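SusD homolog (PDB 3EHM) probably binds mucin O-glycans at the outer membrane of a human gut Bacteroides, as a SusD-like lipoprotein helping in their utilization. Local coordinates at residues 465-470 / 482-487; 275-280 / 307-312. One frame throughout, in Å; residues are numbered along the deposited sequence.

Interaction 1: 465-470 / 482-487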
loop_
_atom_site.group_PDB
_atom_site.type_symbol
_atom_site.label_atom_id
_atom_site.label_comp_id
_atom_site.label_asym_id
_atom_site.label_seq_id
_atom_site.Cartn_x
_atom_site.Cartn_y
_atom_site.Cartn_z
HETATM N N MSE A 465 -0.314 10.583 13.017
HETATM C CA MSE A 465 -0.850 11.876 13.416
HETATM C C MSE A 465 -2.353 11.609 13.385
HETATM O O MSE A 465 -2.845 10.962 12.460
HETATM C CB MSE A 465 -0.495 12.948 12.376
HETATM C CG MSE A 465 0.989 13.298 12.301
HETATM SE SE MSE A 465 1.503 14.612 13.627
HETATM C CE MSE A 465 3.309 14.978 13.024
ATOM N N LYS A 466 -3.079 12.088 14.389
ATOM C CA LYS A 466 -4.520 11.864 14.452
ATOM C C LYS A 466 -5.254 12.667 13.386
ATOM O O LYS A 466 -4.785 13.720 12.958
ATOM C CB LYS A 466 -5.046 12.259 15.833
ATOM C CG LYS A 466 -4.921 13.746 16.109
ATOM C CD LYS A 466 -5.257 14.100 17.548
ATOM C CE LYS A 466 -5.046 15.588 17.789
ATOM N NZ LYS A 466 -4.587 15.854 19.187
ATOM N N PRO A 467 -6.425 12.186 12.946
ATOM C CA PRO A 467 -7.169 12.925 11.924
ATOM C C PRO A 467 -7.571 14.312 12.425
ATOM O O PRO A 467 -7.907 14.487 13.592
ATOM C CB PRO A 467 -8.370 12.021 11.649
ATOM C CG PRO A 467 -8.568 11.303 12.961
ATOM C CD PRO A 467 -7.156 10.975 13.360
HETATM N N MSE A 468 -7.528 15.297 11.537
HETATM C CA MSE A 468 -7.883 16.660 11.902
HETATM C C MSE A 468 -9.396 16.817 12.022
HETATM O O MSE A 468 -9.885 17.544 12.883
HETATM C CB MSE A 468 -7.343 17.628 10.858
HETATM C CG MSE A 468 -7.603 19.074 11.177
HETATM SE SE MSE A 468 -6.881 20.238 9.827
HETATM C CE MSE A 468 -6.080 18.965 8.627
ATOM N N ASP A 469 -10.124 16.134 11.144
ATOM C CA ASP A 469 -11.584 16.164 11.142
ATOM C C ASP A 469 -12.083 15.204 12.220
ATOM O O ASP A 469 -12.237 14.008 11.978
ATOM C CB ASP A 469 -12.106 15.730 9.770
ATOM C CG ASP A 469 -13.620 15.741 9.685
ATOM O OD1 ASP A 469 -14.280 16.206 10.645
ATOM O OD2 ASP A 469 -14.147 15.284 8.648
ATOM N N GLU A 470 -12.344 15.735 13.409
ATOM C CA GLU A 470 -12.799 14.912 14.521
ATOM C C GLU A 470 -14.158 14.249 14.318
ATOM O O GLU A 470 -14.562 13.399 15.110
ATOM C CB GLU A 470 -12.804 15.738 15.809
ATOM C CG GLU A 470 -11.410 16.169 16.251
ATOM C CD GLU A 470 -11.385 16.701 17.671
ATOM O OE1 GLU A 470 -12.065 17.715 17.943
ATOM O OE2 GLU A 470 -10.685 16.098 18.515
ATOM N N ASP A 482 -10.226 5.143 19.236
ATOM C CA ASP A 482 -10.044 3.770 18.780
ATOM C C ASP A 482 -9.632 3.731 17.309
ATOM O O ASP A 482 -9.093 2.725 16.839
ATOM C CB ASP A 482 -11.335 2.972 18.965
ATOM C CG ASP A 482 -11.715 2.807 20.420
ATOM O OD1 ASP A 482 -10.945 2.158 21.161
ATOM O OD2 ASP A 482 -12.779 3.332 20.821
ATOM N N CYS A 483 -9.885 4.825 16.589
ATOM C CA CYS A 483 -9.545 4.906 15.172
ATOM C C CYS A 483 -8.883 6.203 14.719
ATOM O O CYS A 483 -9.447 7.292 14.862
ATOM C CB CYS A 483 -10.793 4.680 14.301
ATOM S SG CYS A 483 -11.403 2.968 14.255
ATOM N N ARG A 484 -7.680 6.077 14.172
ATOM C CA ARG A 484 -6.973 7.224 13.619
ATOM C C ARG A 484 -7.081 7.066 12.104
ATOM O O ARG A 484 -6.764 7.980 11.352
ATOM C CB ARG A 484 -5.512 7.250 14.070
ATOM C CG ARG A 484 -5.375 7.596 15.542
ATOM C CD ARG A 484 -3.951 7.944 15.943
ATOM N NE ARG A 484 -3.904 8.251 17.365
ATOM C CZ ARG A 484 -2.801 8.534 18.045
ATOM N NH1 ARG A 484 -1.622 8.557 17.435
ATOM N NH2 ARG A 484 -2.881 8.779 19.346
ATOM N N VAL A 485 -7.542 5.888 11.679
ATOM C CA VAL A 485 -7.756 5.569 10.262
ATOM C C VAL A 485 -8.913 4.577 10.184
ATOM O O VAL A 485 -9.207 3.894 11.159
ATOM C CB VAL A 485 -6.517 4.890 9.605
ATOM C CG1 VAL A 485 -5.267 5.696 9.890
ATOM C CG2 VAL A 485 -6.364 3.456 10.099
ATOM N N PRO A 486 -9.602 4.497 9.033
ATOM C CA PRO A 486 -10.702 3.532 8.961
ATOM C C PRO A 486 -10.084 2.130 8.993
ATOM O O PRO A 486 -8.939 1.944 8.568
ATOM C CB PRO A 486 -11.351 3.839 7.609
ATOM C CG PRO A 486 -11.026 5.299 7.392
ATOM C CD PRO A 486 -9.596 5.380 7.853
ATOM N N GLU A 487 -10.820 1.151 9.509
ATOM C CA GLU A 487 -10.313 -0.218 9.566
ATOM C C GLU A 487 -10.494 -0.910 8.211
ATOM O O GLU A 487 -9.864 -1.933 7.932
ATOM C CB GLU A 487 -11.059 -1.024 10.639
ATOM C CG GLU A 487 -10.841 -0.575 12.084
ATOM C CD GLU A 487 -9.427 -0.820 12.590
ATOM O OE1 GLU A 487 -8.701 -1.648 11.994
ATOM O OE2 GLU A 487 -9.046 -0.189 13.602
#
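Arg-484 lies against the backbone corner made by Lys-466 and Pro-467, where the loops before and after the short helix 472-475 meet in this SusD-like, helix-rich fold. Following 482-487 along the chain, the contact begins at the arginine's aliphatic stem. CG stands anti to the carbonyl carbon (chi1 -71°) and the chain then runs extended to NE, which carries the stem past Lys-466: Arg-484 CD comes 4.2 Å from Lys-466 CA. Further out, Arg-484 NE approaches Lys-466 CB obliquely at 4.4 Å. Nearer the backbone, Arg-484 CB lies 4.1 Å from Pro-467 CD, and the same ring carbon comes to 3.6 Å from Arg-484 O. A proline suits this place because its ring CD packs against that carbonyl oxygen, while its tertiary amide N brings no N-H that would need a partner. The guanidinium finds its main partner elsewhere, NH1 bonding to Gln-529 OE1. Beyond Arg-484 the loop leaves the contact: Val-485 packs on Trp-453 and Tyr-456 of helix 449-459, and Glu-487 forms a salt bridge with Arg-526. With no hydrogen bond across it, the meeting of 465-470 and 482-487 rests on van der Waals contact, the arginine working here through its methylenes while its charged end reaches past.

Interaction 2: 275-280 / 307-312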
loop_
_atom_site.group_PDB
_atom_site.type_symbol
_atom_site.label_atom_id
_atom_site.label_comp_id
_atom_site.label_asym_id
_atom_site.label_seq_id
_atom_site.Cartn_x
_atom_site.Cartn_y
_atom_site.Cartn_z
ATOM N N THR A 275 2.241 12.856 9.096
ATOM C CA THR A 275 2.873 11.693 9.698
ATOM C C THR A 275 4.243 11.381 9.098
ATOM O O THR A 275 5.236 11.295 9.817
ATOM C CB THR A 275 1.982 10.446 9.567
ATOM O OG1 THR A 275 0.708 10.710 10.167
ATOM C CG2 THR A 275 2.634 9.257 10.270
ATOM N N ILE A 276 4.310 11.217 7.782
ATOM C CA ILE A 276 5.590 10.899 7.180
ATOM C C ILE A 276 6.583 12.048 7.380
ATOM O O ILE A 276 7.774 11.818 7.566
ATOM C CB ILE A 276 5.434 10.532 5.678
ATOM C CG1 ILE A 276 6.738 9.909 5.169
ATOM C CG2 ILE A 276 5.041 11.755 4.858
ATOM C CD1 ILE A 276 6.629 9.327 3.769
ATOM N N TRP A 277 6.097 13.284 7.364
ATOM C CA TRP A 277 6.989 14.417 7.580
ATOM C C TRP A 277 7.586 14.333 8.980
ATOM O O TRP A 277 8.779 14.544 9.164
ATOM C CB TRP A 277 6.250 15.748 7.452
ATOM C CG TRP A 277 7.058 16.888 8.019
ATOM C CD1 TRP A 277 8.106 17.529 7.423
ATOM C CD2 TRP A 277 6.936 17.453 9.333
ATOM N NE1 TRP A 277 8.647 18.456 8.286
ATOM C CE2 TRP A 277 7.949 18.430 9.464
ATOM C CE3 TRP A 277 6.072 17.224 10.413
ATOM C CZ2 TRP A 277 8.120 19.182 10.634
ATOM C CZ3 TRP A 277 6.243 17.970 11.579
ATOM C CH2 TRP A 277 7.261 18.938 11.677
ATOM N N GLY A 278 6.737 14.040 9.963
ATOM C CA GLY A 278 7.189 13.943 11.340
ATOM C C GLY A 278 8.341 12.979 11.526
ATOM O O GLY A 278 9.312 13.285 12.228
ATOM N N TYR A 279 8.236 11.804 10.910
ATOM C CA TYR A 279 9.299 10.811 11.009
ATOM C C TYR A 279 10.548 11.249 10.248
ATOM O O TYR A 279 11.650 11.212 10.786
ATOM C CB TYR A 279 8.813 9.454 10.481
ATOM C CG TYR A 279 7.869 8.742 11.430
ATOM C CD1 TYR A 279 8.346 8.146 12.597
ATOM C CD2 TYR A 279 6.495 8.712 11.191
ATOM C CE1 TYR A 279 7.483 7.542 13.506
ATOM C CE2 TYR A 279 5.618 8.110 12.096
ATOM C CZ TYR A 279 6.120 7.530 13.255
ATOM O OH TYR A 279 5.259 6.961 14.176
ATOM N N LEU A 280 10.378 11.672 9.000
ATOM C CA LEU A 280 11.518 12.089 8.188
ATOM C C LEU A 280 12.295 13.220 8.845
ATOM O O LEU A 280 13.526 13.206 8.860
ATOM C CB LEU A 280 11.049 12.512 6.792
ATOM C CG LEU A 280 10.395 11.407 5.956
ATOM C CD1 LEU A 280 9.882 11.983 4.640
ATOM C CD2 LEU A 280 11.407 10.302 5.694
ATOM N N TYR A 307 9.848 22.541 4.603
ATOM C CA TYR A 307 8.987 21.373 4.457
ATOM C C TYR A 307 7.729 21.561 5.298
ATOM O O TYR A 307 7.755 21.389 6.515
ATOM C CB TYR A 307 9.761 20.124 4.882
ATOM C CG TYR A 307 10.894 19.813 3.933
ATOM C CD1 TYR A 307 10.640 19.242 2.686
ATOM C CD2 TYR A 307 12.213 20.152 4.249
ATOM C CE1 TYR A 307 11.661 19.017 1.776
ATOM C CE2 TYR A 307 13.247 19.931 3.343
ATOM C CZ TYR A 307 12.960 19.364 2.108
ATOM O OH TYR A 307 13.964 19.150 1.196
ATOM N N PHE A 308 6.635 21.925 4.630
ATOM C CA PHE A 308 5.350 22.178 5.281
ATOM C C PHE A 308 4.328 21.091 4.953
ATOM O O PHE A 308 3.882 20.971 3.812
ATOM C CB PHE A 308 4.788 23.527 4.820
ATOM C CG PHE A 308 5.769 24.667 4.915
ATOM C CD1 PHE A 308 5.828 25.628 3.911
ATOM C CD2 PHE A 308 6.624 24.789 6.007
ATOM C CE1 PHE A 308 6.725 26.697 3.989
ATOM C CE2 PHE A 308 7.525 25.856 6.097
ATOM C CZ PHE A 308 7.574 26.809 5.085
ATOM N N PRO A 309 3.934 20.296 5.956
ATOM C CA PRO A 309 2.959 19.225 5.738
ATOM C C PRO A 309 1.503 19.667 5.872
ATOM O O PRO A 309 1.207 20.751 6.373
ATOM C CB PRO A 309 3.336 18.213 6.808
ATOM C CG PRO A 309 3.694 19.107 7.958
ATOM C CD PRO A 309 4.543 20.185 7.295
ATOM N N VAL A 310 0.604 18.808 5.404
ATOM C CA VAL A 310 -0.830 19.040 5.496
ATOM C C VAL A 310 -1.319 17.910 6.397
ATOM O O VAL A 310 -0.958 16.746 6.199
ATOM C CB VAL A 310 -1.502 18.963 4.111
ATOM C CG1 VAL A 310 -3.013 19.087 4.248
ATOM C CG2 VAL A 310 -0.968 20.087 3.223
ATOM N N ALA A 311 -2.122 18.253 7.395
ATOM C CA ALA A 311 -2.607 17.263 8.346
ATOM C C ALA A 311 -3.483 16.184 7.720
ATOM O O ALA A 311 -4.101 16.394 6.674
ATOM C CB ALA A 311 -3.350 17.957 9.477
ATOM N N PRO A 312 -3.535 15.002 8.353
ATOM C CA PRO A 312 -4.350 13.903 7.828
ATOM C C PRO A 312 -5.831 14.200 7.990
ATOM O O PRO A 312 -6.240 14.853 8.954
ATOM C CB PRO A 312 -3.897 12.712 8.660
ATOM C CG PRO A 312 -3.589 13.336 9.980
ATOM C CD PRO A 312 -2.836 14.591 9.584
#
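A chi1 of 165° sets the indole of Trp-277 away from its own backbone N and places it against Pro-309, and chi2 of 79° turns the ring so that one face receives the pyrrolidine. The result is a proline-tryptophan CH-pi contact, joining helix 274-282 of the SusD-like fold to the loop that follows strand 304-306. Pro-309 CD sits 4.2 Å from the centroid of the five-membered ring of Trp-277, only 11° off the ring normal. Pro-309 CG lies 3.7 Å above the indole plane, displaced toward the rim, and Pro-309 CB meets Trp-277 CB at 3.9 Å, so the proline ring follows the side chain from its root to its aromatic system. The pairing suits both residues: the CD hydrogens of proline, next to the amide nitrogen, are mildly polarised, and indole presents a broad electron-rich face. Met-272 of strand 270-272 touches Trp-277, Tyr-307 and Pro-309 alike, and the Trp-277 side chain also touches Asn-401. With Trp-277 replaced by an alanine, Pro-309 would probably lose the aromatic face it packs on, and a gap would be likely to open between helix and loop. Tyr-307 comes to the pyrrole end of the indole with its CB and its carbonyl: Tyr-307 CB lies 4.0 Å from Trp-277 CD1, and Tyr-307 O approaches Trp-277 NE1 obliquely at 3.5 Å without making a hydrogen bond.

Interactions 1 and 2 lie with their centres 15 Å apart, and the segment 465-470 touches both halves of interaction 2. Toward the helix, the backbone N of Met-465 lies 3.0 Å from Thr-275 OG1, so the threonine hydroxyl at the start of 275-280 probably accepts a hydrogen bond from it. Toward the other loop, Met-468 N and Pro-312 O are 2.9 Å apart in a probable backbone hydrogen bond, and Lys-466 O rests 3.2 Å from Pro-312 CG. Neither contact has a hydrogen bond across it, yet the two are joined by polar links, and 465-470 thus has contacts with 275-280, 307-312 and 482-487.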